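Local coordinates for protein putative oxidoreductase FAD-binding subunit (Sulfolobus tokodaii, PDB 4ZOH) that binds flavin-adenine dinucleotide as the FAD-binding subunit of a putative oxidoreductase of the molybdopterin dehydrogenase type, where it probably relays electrons, at residues 8-17 / 50-58; 113-121 / 176-187. All coordinates share one frame; numbering follows the deposited sequence.

Contact 1 of 2, residues 8-17 / 50-58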
loop_
_atom_site.group_PDB
_atom_site.type_symbol
_atom_site.label_atom_id
_atom_site.label_comp_id
_atom_site.label_asym_id
_atom_site.label_seq_id
_atom_site.Cartn_x
_atom_site.Cartn_y
_atom_site.Cartn_z
ATOM N N TYR B 8 -14.321 -0.970 -31.116
ATOM C CA TYR B 8 -14.448 0.449 -31.205
ATOM C C TYR B 8 -13.821 0.938 -32.495
ATOM O O TYR B 8 -12.739 0.453 -32.901
ATOM C CB TYR B 8 -13.675 1.094 -30.050
ATOM C CG TYR B 8 -14.020 2.542 -29.693
ATOM C CD1 TYR B 8 -15.100 2.825 -28.850
ATOM C CD2 TYR B 8 -13.248 3.589 -30.142
ATOM C CE1 TYR B 8 -15.392 4.132 -28.466
ATOM C CE2 TYR B 8 -13.533 4.894 -29.775
ATOM C CZ TYR B 8 -14.617 5.133 -28.934
ATOM O OH TYR B 8 -14.913 6.384 -28.544
ATOM N N VAL B 9 -14.459 1.958 -33.085
ATOM C CA VAL B 9 -14.064 2.539 -34.387
ATOM C C VAL B 9 -13.943 4.025 -34.238
ATOM O O VAL B 9 -14.876 4.676 -33.720
ATOM C CB VAL B 9 -15.160 2.302 -35.462
ATOM C CG1 VAL B 9 -14.711 2.789 -36.832
ATOM C CG2 VAL B 9 -15.582 0.849 -35.501
ATOM N N ILE B 10 -12.816 4.560 -34.692
ATOM C CA ILE B 10 -12.598 5.992 -34.747
ATOM C C ILE B 10 -12.445 6.265 -36.242
ATOM O O ILE B 10 -11.363 6.065 -36.780
ATOM C CB ILE B 10 -11.312 6.459 -34.008
ATOM C CG1 ILE B 10 -11.281 5.971 -32.559
ATOM C CG2 ILE B 10 -11.162 7.994 -34.100
ATOM C CD1 ILE B 10 -9.949 6.193 -31.861
ATOM N N PRO B 11 -13.537 6.679 -36.918
ATOM C CA PRO B 11 -13.497 6.941 -38.359
ATOM C C PRO B 11 -12.945 8.334 -38.683
ATOM O O PRO B 11 -13.119 9.250 -37.893
ATOM C CB PRO B 11 -14.962 6.799 -38.761
ATOM C CG PRO B 11 -15.716 7.228 -37.554
ATOM C CD PRO B 11 -14.894 6.827 -36.365
ATOM N N ASP B 12 -12.266 8.478 -39.824
ATOM C CA ASP B 12 -11.698 9.759 -40.284
ATOM C C ASP B 12 -12.713 10.830 -40.619
ATOM O O ASP B 12 -12.437 12.010 -40.452
ATOM C CB ASP B 12 -10.855 9.540 -41.526
ATOM C CG ASP B 12 -9.560 8.813 -41.233
ATOM O OD1 ASP B 12 -9.036 8.965 -40.097
ATOM O OD2 ASP B 12 -9.069 8.095 -42.157
ATOM N N ASN B 13 -13.878 10.408 -41.091
ATOM C CA ASN B 13 -14.918 11.340 -41.552
ATOM C C ASN B 13 -16.238 10.617 -41.581
ATOM O O ASN B 13 -16.277 9.362 -41.488
ATOM C CB ASN B 13 -14.606 11.778 -42.971
ATOM C CG ASN B 13 -14.284 10.589 -43.879
ATOM O OD1 ASN B 13 -15.047 9.612 -43.975
ATOM N ND2 ASN B 13 -13.123 10.651 -44.521
ATOM N N LEU B 14 -17.309 11.403 -41.777
ATOM C CA LEU B 14 -18.694 10.913 -41.808
ATOM C C LEU B 14 -18.899 9.700 -42.709
ATOM O O LEU B 14 -19.482 8.659 -42.289
ATOM C CB LEU B 14 -19.640 12.050 -42.227
ATOM C CG LEU B 14 -21.148 11.776 -42.092
ATOM C CD1 LEU B 14 -21.568 11.121 -40.765
ATOM C CD2 LEU B 14 -21.903 13.088 -42.302
ATOM N N ASN B 15 -18.424 9.830 -43.951
ATOM C CA ASN B 15 -18.551 8.770 -44.936
ATOM C C ASN B 15 -18.084 7.432 -44.331
ATOM O O ASN B 15 -18.817 6.395 -44.373
ATOM C CB ASN B 15 -17.758 9.169 -46.199
ATOM C CG ASN B 15 -17.816 8.116 -47.301
ATOM O OD1 ASN B 15 -18.811 7.388 -47.443
ATOM N ND2 ASN B 15 -16.744 8.039 -48.105
ATOM N N GLU B 16 -16.900 7.467 -43.702
ATOM C CA GLU B 16 -16.397 6.249 -43.079
ATOM C C GLU B 16 -17.328 5.747 -42.002
ATOM O O GLU B 16 -17.658 4.528 -41.974
ATOM C CB GLU B 16 -14.992 6.449 -42.529
ATOM C CG GLU B 16 -13.921 5.926 -43.449
ATOM C CD GLU B 16 -12.536 6.441 -43.109
ATOM O OE1 GLU B 16 -12.230 6.661 -41.908
ATOM O OE2 GLU B 16 -11.738 6.614 -44.058
ATOM N N ALA B 17 -17.765 6.663 -41.123
ATOM C CA ALA B 17 -18.697 6.227 -40.035
ATOM C C ALA B 17 -19.915 5.487 -40.610
ATOM O O ALA B 17 -20.230 4.353 -40.176
ATOM C CB ALA B 17 -19.128 7.403 -39.138
ATOM N N ILE B 50 -18.709 -0.002 -30.995
ATOM C CA ILE B 50 -19.186 1.331 -30.805
ATOM C C ILE B 50 -18.408 2.180 -31.824
ATOM O O ILE B 50 -17.175 2.110 -31.885
ATOM C CB ILE B 50 -18.930 1.796 -29.346
ATOM C CG1 ILE B 50 -19.811 1.041 -28.341
ATOM C CG2 ILE B 50 -19.027 3.314 -29.210
ATOM C CD1 ILE B 50 -21.301 1.067 -28.609
ATOM N N VAL B 51 -19.123 2.994 -32.597
ATOM C CA VAL B 51 -18.490 3.865 -33.597
ATOM C C VAL B 51 -18.496 5.306 -33.077
ATOM O O VAL B 51 -19.569 5.870 -32.789
ATOM C CB VAL B 51 -19.270 3.759 -34.937
ATOM C CG1 VAL B 51 -18.678 4.633 -36.034
ATOM C CG2 VAL B 51 -19.470 2.302 -35.326
ATOM N N GLU B 52 -17.319 5.921 -33.006
ATOM C CA GLU B 52 -17.222 7.248 -32.387
ATOM C C GLU B 52 -17.504 8.362 -33.410
ATOM O O GLU B 52 -16.742 8.546 -34.328
ATOM C CB GLU B 52 -15.868 7.449 -31.631
ATOM C CG GLU B 52 -15.687 8.839 -31.055
ATOM C CD GLU B 52 -14.345 9.083 -30.398
ATOM O OE1 GLU B 52 -13.822 8.249 -29.605
ATOM O OE2 GLU B 52 -13.816 10.153 -30.647
ATOM N N ILE B 53 -18.572 9.119 -33.219
ATOM C CA ILE B 53 -18.914 10.184 -34.188
ATOM C C ILE B 53 -18.605 11.546 -33.637
ATOM O O ILE B 53 -18.654 12.516 -34.356
ATOM C CB ILE B 53 -20.362 10.065 -34.712
ATOM C CG1 ILE B 53 -21.391 10.270 -33.582
ATOM C CG2 ILE B 53 -20.565 8.705 -35.400
ATOM C CD1 ILE B 53 -22.788 10.593 -34.108
ATOM N N ARG B 54 -18.204 11.576 -32.363
ATOM C CA ARG B 54 -18.042 12.788 -31.535
ATOM C C ARG B 54 -17.108 13.812 -32.107
ATOM O O ARG B 54 -17.273 14.967 -31.833
ATOM C CB ARG B 54 -17.433 12.449 -30.178
ATOM C CG ARG B 54 -18.126 11.437 -29.302
ATOM C CD ARG B 54 -17.428 11.335 -27.919
ATOM N NE ARG B 54 -16.888 12.642 -27.465
ATOM C CZ ARG B 54 -17.598 13.572 -26.822
ATOM N NH1 ARG B 54 -17.042 14.727 -26.460
ATOM N NH2 ARG B 54 -18.880 13.345 -26.559
ATOM N N ARG B 55 -16.095 13.395 -32.857
ATOM C CA ARG B 55 -15.070 14.354 -33.310
ATOM C C ARG B 55 -15.413 15.046 -34.635
ATOM O O ARG B 55 -14.574 15.792 -35.139
ATOM C CB ARG B 55 -13.669 13.693 -33.415
ATOM C CG ARG B 55 -13.175 13.078 -32.107
ATOM C CD ARG B 55 -11.820 12.388 -32.227
ATOM N NE ARG B 55 -11.524 11.730 -30.955
ATOM C CZ ARG B 55 -10.852 12.289 -29.953
ATOM N NH1 ARG B 55 -10.340 13.494 -30.096
ATOM N NH2 ARG B 55 -10.643 11.614 -28.807
ATOM N N PHE B 56 -16.592 14.761 -35.213
ATOM C CA PHE B 56 -17.084 15.449 -36.447
ATOM C C PHE B 56 -17.624 16.810 -36.091
ATOM O O PHE B 56 -18.796 16.972 -35.904
ATOM C CB PHE B 56 -18.197 14.650 -37.102
ATOM C CG PHE B 56 -17.797 13.294 -37.532
ATOM C CD1 PHE B 56 -16.450 12.984 -37.848
ATOM C CD2 PHE B 56 -18.754 12.316 -37.652
ATOM C CE1 PHE B 56 -16.093 11.697 -38.232
ATOM C CE2 PHE B 56 -18.403 11.012 -38.038
ATOM C CZ PHE B 56 -17.074 10.698 -38.325
ATOM N N SER B 57 -16.768 17.785 -35.984
ATOM C CA SER B 57 -17.180 19.002 -35.341
ATOM C C SER B 57 -18.113 19.883 -36.204
ATOM O O SER B 57 -18.803 20.761 -35.682
ATOM C CB SER B 57 -15.969 19.763 -34.815
ATOM O OG SER B 57 -15.209 20.224 -35.883
ATOM N N ASN B 58 -18.162 19.623 -37.504
ATOM C CA ASN B 58 -19.067 20.362 -38.365
ATOM C C ASN B 58 -20.523 19.833 -38.137
ATOM O O ASN B 58 -21.440 20.358 -38.728
ATOM C CB ASN B 58 -18.618 20.219 -39.824
ATOM C CG ASN B 58 -18.687 18.770 -40.300
ATOM O OD1 ASN B 58 -19.079 17.885 -39.548
ATOM N ND2 ASN B 58 -18.290 18.520 -41.532
#

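Contact 2 of 2, residues 113-121 / 176-187. With FAD (flavin-adenine dinucleotide), chain H.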
loop_
_atom_site.group_PDB
_atom_site.type_symbol
_atom_site.label_atom_id
_atom_site.label_comp_id
_atom_site.label_asym_id
_atom_site.label_seq_id
_atom_site.Cartn_x
_atom_site.Cartn_y
_atom_site.Cartn_z
ATOM N N LEU B 113 -34.908 8.371 -27.861
ATOM C CA LEU B 113 -36.396 8.358 -27.693
ATOM C C LEU B 113 -36.957 7.823 -26.388
ATOM O O LEU B 113 -37.956 7.083 -26.374
ATOM C CB LEU B 113 -37.124 7.678 -28.850
ATOM C CG LEU B 113 -37.197 8.463 -30.157
ATOM C CD1 LEU B 113 -38.119 7.674 -31.080
ATOM C CD2 LEU B 113 -37.732 9.894 -29.968
ATOM N N ASP B 114 -36.338 8.219 -25.284
ATOM C CA ASP B 114 -36.971 7.965 -24.006
ATOM C C ASP B 114 -38.312 8.729 -23.956
ATOM O O ASP B 114 -38.332 9.926 -24.191
ATOM C CB ASP B 114 -36.071 8.417 -22.864
ATOM C CG ASP B 114 -36.580 7.977 -21.539
ATOM O OD1 ASP B 114 -37.686 8.406 -21.081
ATOM O OD2 ASP B 114 -35.862 7.175 -20.959
ATOM N N PRO B 115 -39.411 8.042 -23.617
ATOM C CA PRO B 115 -40.715 8.715 -23.620
ATOM C C PRO B 115 -40.887 9.772 -22.519
ATOM O O PRO B 115 -41.958 10.419 -22.446
ATOM C CB PRO B 115 -41.712 7.558 -23.418
ATOM C CG PRO B 115 -40.928 6.530 -22.694
ATOM C CD PRO B 115 -39.527 6.618 -23.241
ATOM N N SER B 116 -39.879 9.944 -21.663
ATOM C CA SER B 116 -39.915 11.076 -20.721
ATOM C C SER B 116 -38.901 12.139 -21.011
ATOM O O SER B 116 -38.725 13.008 -20.198
ATOM C CB SER B 116 -39.711 10.613 -19.280
ATOM O OG SER B 116 -40.596 9.571 -19.033
ATOM N N ALA B 117 -38.223 12.074 -22.139
ATOM C CA ALA B 117 -37.281 13.154 -22.568
ATOM C C ALA B 117 -37.910 14.534 -22.607
ATOM O O ALA B 117 -39.128 14.681 -22.864
ATOM C CB ALA B 117 -36.679 12.850 -23.952
ATOM N N ASP B 118 -37.073 15.555 -22.446
ATOM C CA ASP B 118 -37.535 16.934 -22.567
ATOM C C ASP B 118 -37.775 17.395 -24.015
ATOM O O ASP B 118 -38.900 17.856 -24.336
ATOM C CB ASP B 118 -36.649 17.881 -21.763
ATOM C CG ASP B 118 -36.723 17.588 -20.299
ATOM O OD1 ASP B 118 -37.896 17.392 -19.819
ATOM O OD2 ASP B 118 -35.630 17.517 -19.622
ATOM N N TYR B 119 -36.795 17.192 -24.897
ATOM C CA TYR B 119 -36.869 17.821 -26.223
ATOM C C TYR B 119 -38.174 17.518 -26.993
ATOM O O TYR B 119 -38.698 18.418 -27.621
ATOM C CB TYR B 119 -35.709 17.455 -27.133
ATOM C CG TYR B 119 -34.378 18.116 -26.850
ATOM C CD1 TYR B 119 -34.269 19.503 -26.656
ATOM C CD2 TYR B 119 -33.194 17.334 -26.850
ATOM C CE1 TYR B 119 -33.015 20.090 -26.448
ATOM C CE2 TYR B 119 -31.961 17.898 -26.666
ATOM C CZ TYR B 119 -31.870 19.267 -26.463
ATOM O OH TYR B 119 -30.633 19.784 -26.198
ATOM N N PRO B 120 -38.653 16.252 -26.988
ATOM C CA PRO B 120 -39.804 15.900 -27.846
ATOM C C PRO B 120 -41.052 16.730 -27.570
ATOM O O PRO B 120 -41.788 16.985 -28.475
ATOM C CB PRO B 120 -40.079 14.414 -27.485
ATOM C CG PRO B 120 -38.736 13.892 -27.062
ATOM C CD PRO B 120 -38.149 15.053 -26.284
ATOM N N ALA B 121 -41.260 17.159 -26.334
ATOM C CA ALA B 121 -42.369 18.056 -26.062
ATOM C C ALA B 121 -42.228 19.365 -26.862
ATOM O O ALA B 121 -43.198 19.799 -27.472
ATOM C CB ALA B 121 -42.541 18.321 -24.588
ATOM N N TYR B 176 -41.527 26.127 -20.905
ATOM C CA TYR B 176 -41.436 24.665 -20.711
ATOM C C TYR B 176 -41.689 24.454 -19.255
ATOM O O TYR B 176 -41.041 25.099 -18.432
ATOM C CB TYR B 176 -40.073 24.093 -21.143
ATOM C CG TYR B 176 -40.044 22.586 -21.001
ATOM C CD1 TYR B 176 -40.970 21.800 -21.673
ATOM C CD2 TYR B 176 -39.086 21.942 -20.183
ATOM C CE1 TYR B 176 -40.998 20.436 -21.516
ATOM C CE2 TYR B 176 -39.088 20.546 -20.051
ATOM C CZ TYR B 176 -40.051 19.811 -20.734
ATOM O OH TYR B 176 -40.125 18.440 -20.620
ATOM N N GLN B 177 -42.687 23.633 -18.935
ATOM C CA GLN B 177 -43.007 23.265 -17.523
ATOM C C GLN B 177 -42.580 21.806 -17.324
ATOM O O GLN B 177 -42.976 20.933 -18.081
ATOM C CB GLN B 177 -44.521 23.399 -17.242
ATOM C CG GLN B 177 -45.055 24.843 -17.379
ATOM C CD GLN B 177 -44.534 25.763 -16.286
ATOM O OE1 GLN B 177 -44.370 25.356 -15.136
ATOM N NE2 GLN B 177 -44.276 27.018 -16.633
ATOM N N LYS B 178 -41.751 21.567 -16.324
ATOM C CA LYS B 178 -41.253 20.248 -16.089
ATOM C C LYS B 178 -41.595 19.888 -14.675
ATOM O O LYS B 178 -41.126 20.516 -13.752
ATOM C CB LYS B 178 -39.740 20.210 -16.299
ATOM C CG LYS B 178 -39.181 18.797 -16.300
ATOM C CD LYS B 178 -37.682 18.753 -16.519
ATOM C CE LYS B 178 -37.208 17.303 -16.404
ATOM N NZ LYS B 178 -35.868 17.076 -16.977
ATOM N N LEU B 179 -42.389 18.852 -14.510
ATOM C CA LEU B 179 -42.658 18.362 -13.154
ATOM C C LEU B 179 -41.619 17.288 -12.808
ATOM O O LEU B 179 -41.394 16.321 -13.613
ATOM C CB LEU B 179 -44.099 17.812 -13.029
ATOM C CG LEU B 179 -44.517 17.131 -11.713
ATOM C CD1 LEU B 179 -44.428 18.017 -10.496
ATOM C CD2 LEU B 179 -45.930 16.587 -11.869
ATOM N N GLU B 180 -41.027 17.442 -11.618
ATOM C CA GLU B 180 -39.936 16.568 -11.151
ATOM C C GLU B 180 -39.889 16.485 -9.628
ATOM O O GLU B 180 -40.083 17.463 -8.894
ATOM C CB GLU B 180 -38.564 17.029 -11.670
ATOM C CG GLU B 180 -38.203 18.455 -11.280
ATOM C CD GLU B 180 -37.019 19.017 -12.033
ATOM O OE1 GLU B 180 -36.726 18.627 -13.159
ATOM O OE2 GLU B 180 -36.362 19.876 -11.465
ATOM N N ARG B 181 -39.574 15.301 -9.159
ATOM C CA ARG B 181 -39.404 15.127 -7.739
ATOM C C ARG B 181 -38.134 15.791 -7.247
ATOM O O ARG B 181 -38.144 16.395 -6.171
ATOM C CB ARG B 181 -39.396 13.652 -7.424
ATOM C CG ARG B 181 -39.500 13.393 -5.930
ATOM C CD ARG B 181 -39.978 11.955 -5.727
ATOM N NE ARG B 181 -39.208 11.011 -6.561
ATOM C CZ ARG B 181 -39.323 9.681 -6.480
ATOM N NH1 ARG B 181 -40.209 9.115 -5.619
ATOM N NH2 ARG B 181 -38.573 8.934 -7.263
ATOM N N ARG B 182 -37.055 15.696 -8.033
ATOM C CA ARG B 182 -35.778 16.278 -7.649
ATOM C C ARG B 182 -35.136 16.891 -8.863
ATOM O O ARG B 182 -35.296 16.376 -9.978
ATOM C CB ARG B 182 -34.831 15.191 -7.098
ATOM C CG ARG B 182 -35.122 14.713 -5.679
ATOM C CD ARG B 182 -34.091 13.650 -5.308
ATOM N NE ARG B 182 -33.965 12.741 -6.459
ATOM C CZ ARG B 182 -32.862 12.120 -6.854
ATOM N NH1 ARG B 182 -31.721 12.210 -6.125
ATOM N NH2 ARG B 182 -32.927 11.389 -7.984
ATOM N N ALA B 183 -34.388 17.973 -8.627
ATOM C CA ALA B 183 -33.571 18.635 -9.687
ATOM C C ALA B 183 -32.675 17.548 -10.247
ATOM O O ALA B 183 -32.248 16.641 -9.493
ATOM C CB ALA B 183 -32.765 19.813 -9.103
ATOM N N GLY B 184 -32.525 17.530 -11.566
ATOM C CA GLY B 184 -31.780 16.490 -12.222
ATOM C C GLY B 184 -32.566 15.313 -12.791
ATOM O O GLY B 184 -32.077 14.650 -13.682
ATOM N N ASP B 185 -33.788 15.057 -12.313
ATOM C CA ASP B 185 -34.567 13.886 -12.762
ATOM C C ASP B 185 -35.111 14.136 -14.173
ATOM O O ASP B 185 -35.217 15.310 -14.593
ATOM C CB ASP B 185 -35.801 13.671 -11.868
ATOM C CG ASP B 185 -35.487 13.337 -10.428
ATOM O OD1 ASP B 185 -34.318 13.059 -10.060
ATOM O OD2 ASP B 185 -36.464 13.351 -9.624
ATOM N N PHE B 186 -35.473 13.055 -14.882
ATOM C CA PHE B 186 -36.341 13.091 -16.032
ATOM C C PHE B 186 -37.750 13.632 -15.638
ATOM O O PHE B 186 -38.175 13.607 -14.455
ATOM C CB PHE B 186 -36.517 11.673 -16.529
ATOM C CG PHE B 186 -35.426 11.229 -17.465
ATOM C CD1 PHE B 186 -35.554 11.422 -18.834
ATOM C CD2 PHE B 186 -34.220 10.638 -16.965
ATOM C CE1 PHE B 186 -34.553 10.993 -19.715
ATOM C CE2 PHE B 186 -33.220 10.241 -17.858
ATOM C CZ PHE B 186 -33.395 10.408 -19.220
ATOM N N ALA B 187 -38.477 14.119 -16.621
ATOM C CA ALA B 187 -39.863 14.596 -16.384
ATOM C C ALA B 187 -40.831 13.532 -15.874
ATOM O O ALA B 187 -40.871 12.455 -16.443
ATOM C CB ALA B 187 -40.418 15.201 -17.665
HETATM P PA FAD H . -25.671 8.810 -26.781
HETATM O O1A FAD H . -25.840 8.221 -25.422
HETATM O O2A FAD H . -24.345 8.975 -27.390
HETATM O O5B FAD H . -26.505 7.985 -27.813
HETATM C C5B FAD H . -27.877 7.597 -27.496
HETATM C C4B FAD H . -28.480 6.730 -28.735
HETATM O O4B FAD H . -28.435 7.463 -30.024
HETATM C C3B FAD H . -27.568 5.530 -28.960
HETATM O O3B FAD H . -28.357 4.416 -29.298
HETATM C C2B FAD H . -26.611 5.953 -30.099
HETATM O O2B FAD H . -26.081 4.862 -30.862
HETATM C C1B FAD H . -27.512 6.752 -30.976
HETATM N N9A FAD H . -27.059 7.998 -31.584
HETATM C C8A FAD H . -26.400 9.011 -31.027
HETATM N N7A FAD H . -26.270 10.008 -31.932
HETATM C C5A FAD H . -26.873 9.599 -33.074
HETATM C C6A FAD H . -27.084 10.188 -34.339
HETATM N N6A FAD H . -26.630 11.423 -34.535
HETATM N N1A FAD H . -27.727 9.498 -35.299
HETATM C C2A FAD H . -28.251 8.266 -35.067
HETATM N N3A FAD H . -28.059 7.681 -33.880
HETATM C C4A FAD H . -27.380 8.322 -32.861
HETATM N N1 FAD H . -32.626 13.432 -20.884
HETATM C C2 FAD H . -33.777 14.211 -20.823
HETATM O O2 FAD H . -34.412 14.410 -21.838
HETATM N N3 FAD H . -34.195 14.755 -19.646
HETATM C C4 FAD H . -33.512 14.531 -18.498
HETATM O O4 FAD H . -33.909 15.087 -17.468
HETATM C C4X FAD H . -32.361 13.715 -18.535
HETATM N N5 FAD H . -31.660 13.491 -17.370
HETATM C C5X FAD H . -30.512 12.644 -17.421
HETATM C C6 FAD H . -29.851 12.374 -16.227
HETATM C C7 FAD H . -28.698 11.574 -16.237
HETATM C C7M FAD H . -28.015 11.324 -14.874
HETATM C C8 FAD H . -28.237 11.018 -17.448
HETATM C C8M FAD H . -26.991 10.096 -17.535
HETATM C C9 FAD H . -28.934 11.249 -18.648
HETATM C C9A FAD H . -30.058 12.079 -18.634
HETATM N N10 FAD H . -30.790 12.345 -19.812
HETATM C C10 FAD H . -31.927 13.171 -19.729
HETATM C "C1'" FAD H . -30.407 11.794 -21.108
HETATM C "C2'" FAD H . -29.403 12.713 -21.829
HETATM O "O2'" FAD H . -30.124 13.869 -22.305
HETATM C "C3'" FAD H . -28.649 11.990 -22.980
HETATM O "O3'" FAD H . -27.549 12.845 -23.304
HETATM C "C4'" FAD H . -29.493 11.780 -24.226
HETATM O "O4'" FAD H . -30.691 11.103 -23.846
HETATM C "C5'" FAD H . -28.753 10.955 -25.302
HETATM O "O5'" FAD H . -27.904 11.901 -26.004
HETATM P P FAD H . -26.363 11.607 -26.157
HETATM O O1P FAD H . -25.806 12.590 -27.134
HETATM O O2P FAD H . -25.713 11.534 -24.829
HETATM O O3P FAD H . -26.480 10.198 -26.861
HETATM O O HOH W 1 -41.555 9.824 -16.482
#

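Contact 1 of 2, residues 8-17 / 50-58
Tyr8 and Glu52 meet through their polar ends, the phenol OH giving a hydrogen bond to carboxylate OE1 in the plane of the ring. The 2.4 Å modelled between Tyr8 OH and Glu52 OE1 is implausibly short and doubtful as a measure of strength; the carboxylate is turned 73° from the ring. Glu52 gets there because CG is anti to its backbone N (chi1 176°) and the chain stays extended. The other oxygen, Glu52 OE2, forms a salt bridge with Arg55 NE (2.8 Å), though the hydrogen bond within that pair is weak. Replacing Tyr8 by a phenylalanine would probably leave Glu52 OE1 without this donor, the carboxylate then relying on the pairing of OE2 with Arg55. Farther back on the same ring, Tyr8 CE1 packs on Ile50 CG2 at 3.8 Å.

The backbones set this pairing up as neighbouring parallel strands: Val9 N donates to Ile50 O (3.0 Å) and Glu52 N to Val9 O (2.8 Å). On the sheet face carrying Val9 and Val51, the two valines lie side by side.

Past the strands, the Phe56 ring packs against residues 11-17. Leu14 N stands 3.5 Å above one face of the Phe56 ring, offset toward the rim, while Ala17 CB sits at the edge, 3.8 Å from Phe56 CE2, and Pro11 CG reaches CZ. The ring thus packs against the first turn of a helix, which Asn13 N-caps by accepting from Glu16 N.

Strand 49-52 is the middle of a three-stranded parallel sheet, between 7-10 and 28-30, and helix 14-23 packs on the Val9 and Val51 face through Phe20. Along its outer edge, strand 7-10 pairs antiparallel with a strand of another protein's chain, which carries the sheet across the interface.

Contact 2 of 2, residues 113-121 / 176-187
Asp118 divides its carboxylate between two side chains of 176-187. Asp118 OD1 accepts from Tyr176 OH (2.6 Å) on the anti side, 23° out of the carboxylate plane, whereas Asp118 OD2 offers its syn lone pair to Lys178 NZ in a 2.7 Å salt bridge. Lys178 reaches Asp118 as a fully extended chain, CG anti to its backbone N (chi1 -170°), and its ammonium also donates to FAD O4 and to Asp185 O. Asp118 completes the grip on the flavin: Asp118 N donates to FAD O2 (3.0 Å), and OD2 accepts from FAD N3. This is the close-packed flavin pocket where the FAD-binding domain of the molybdopterin dehydrogenase family faces the CO dehydrogenase flavoprotein C-terminal domain, each supplying polar atoms to the pyrimidine end of the isoalloxazine. Phe186 lays one ring face on that system, with FAD C4X 3.5 Å above its centre, and meets Ser116 O at its edge.

Looser fitting is confined to the Ser116 hydroxyl and Asp114. One water links Ser116 OG to Ala187 O (2.7 Å from Ala187 O to the water), and partly exposed Asp114, its OD1 taken by Ser116 N in an Asx turn, brings Asp114 CG only to 4.1 Å from Phe186 CE1.

How the contacts relate
From the N terminus, the chain first runs through strand 7-10 into helix 14-23, and contact 1 closes a loop of 32 residues when strand 49-52 returns alongside. Contact 2 opens later, at 113-121, and closes across 54 residues, about half of them strand, when 176-187 comes back to the flavin. The two therefore stand in series, neither nested nor crossed, with centres 29 Å apart and nearest atoms about 13 Å apart. Contact 1 ties up the small parallel sheet inside the FAD-binding domain; contact 2 joins that domain to the C-terminal one. FAD reaches toward both, touching Ile53 of contact 1 while its flavin lies in contact 2.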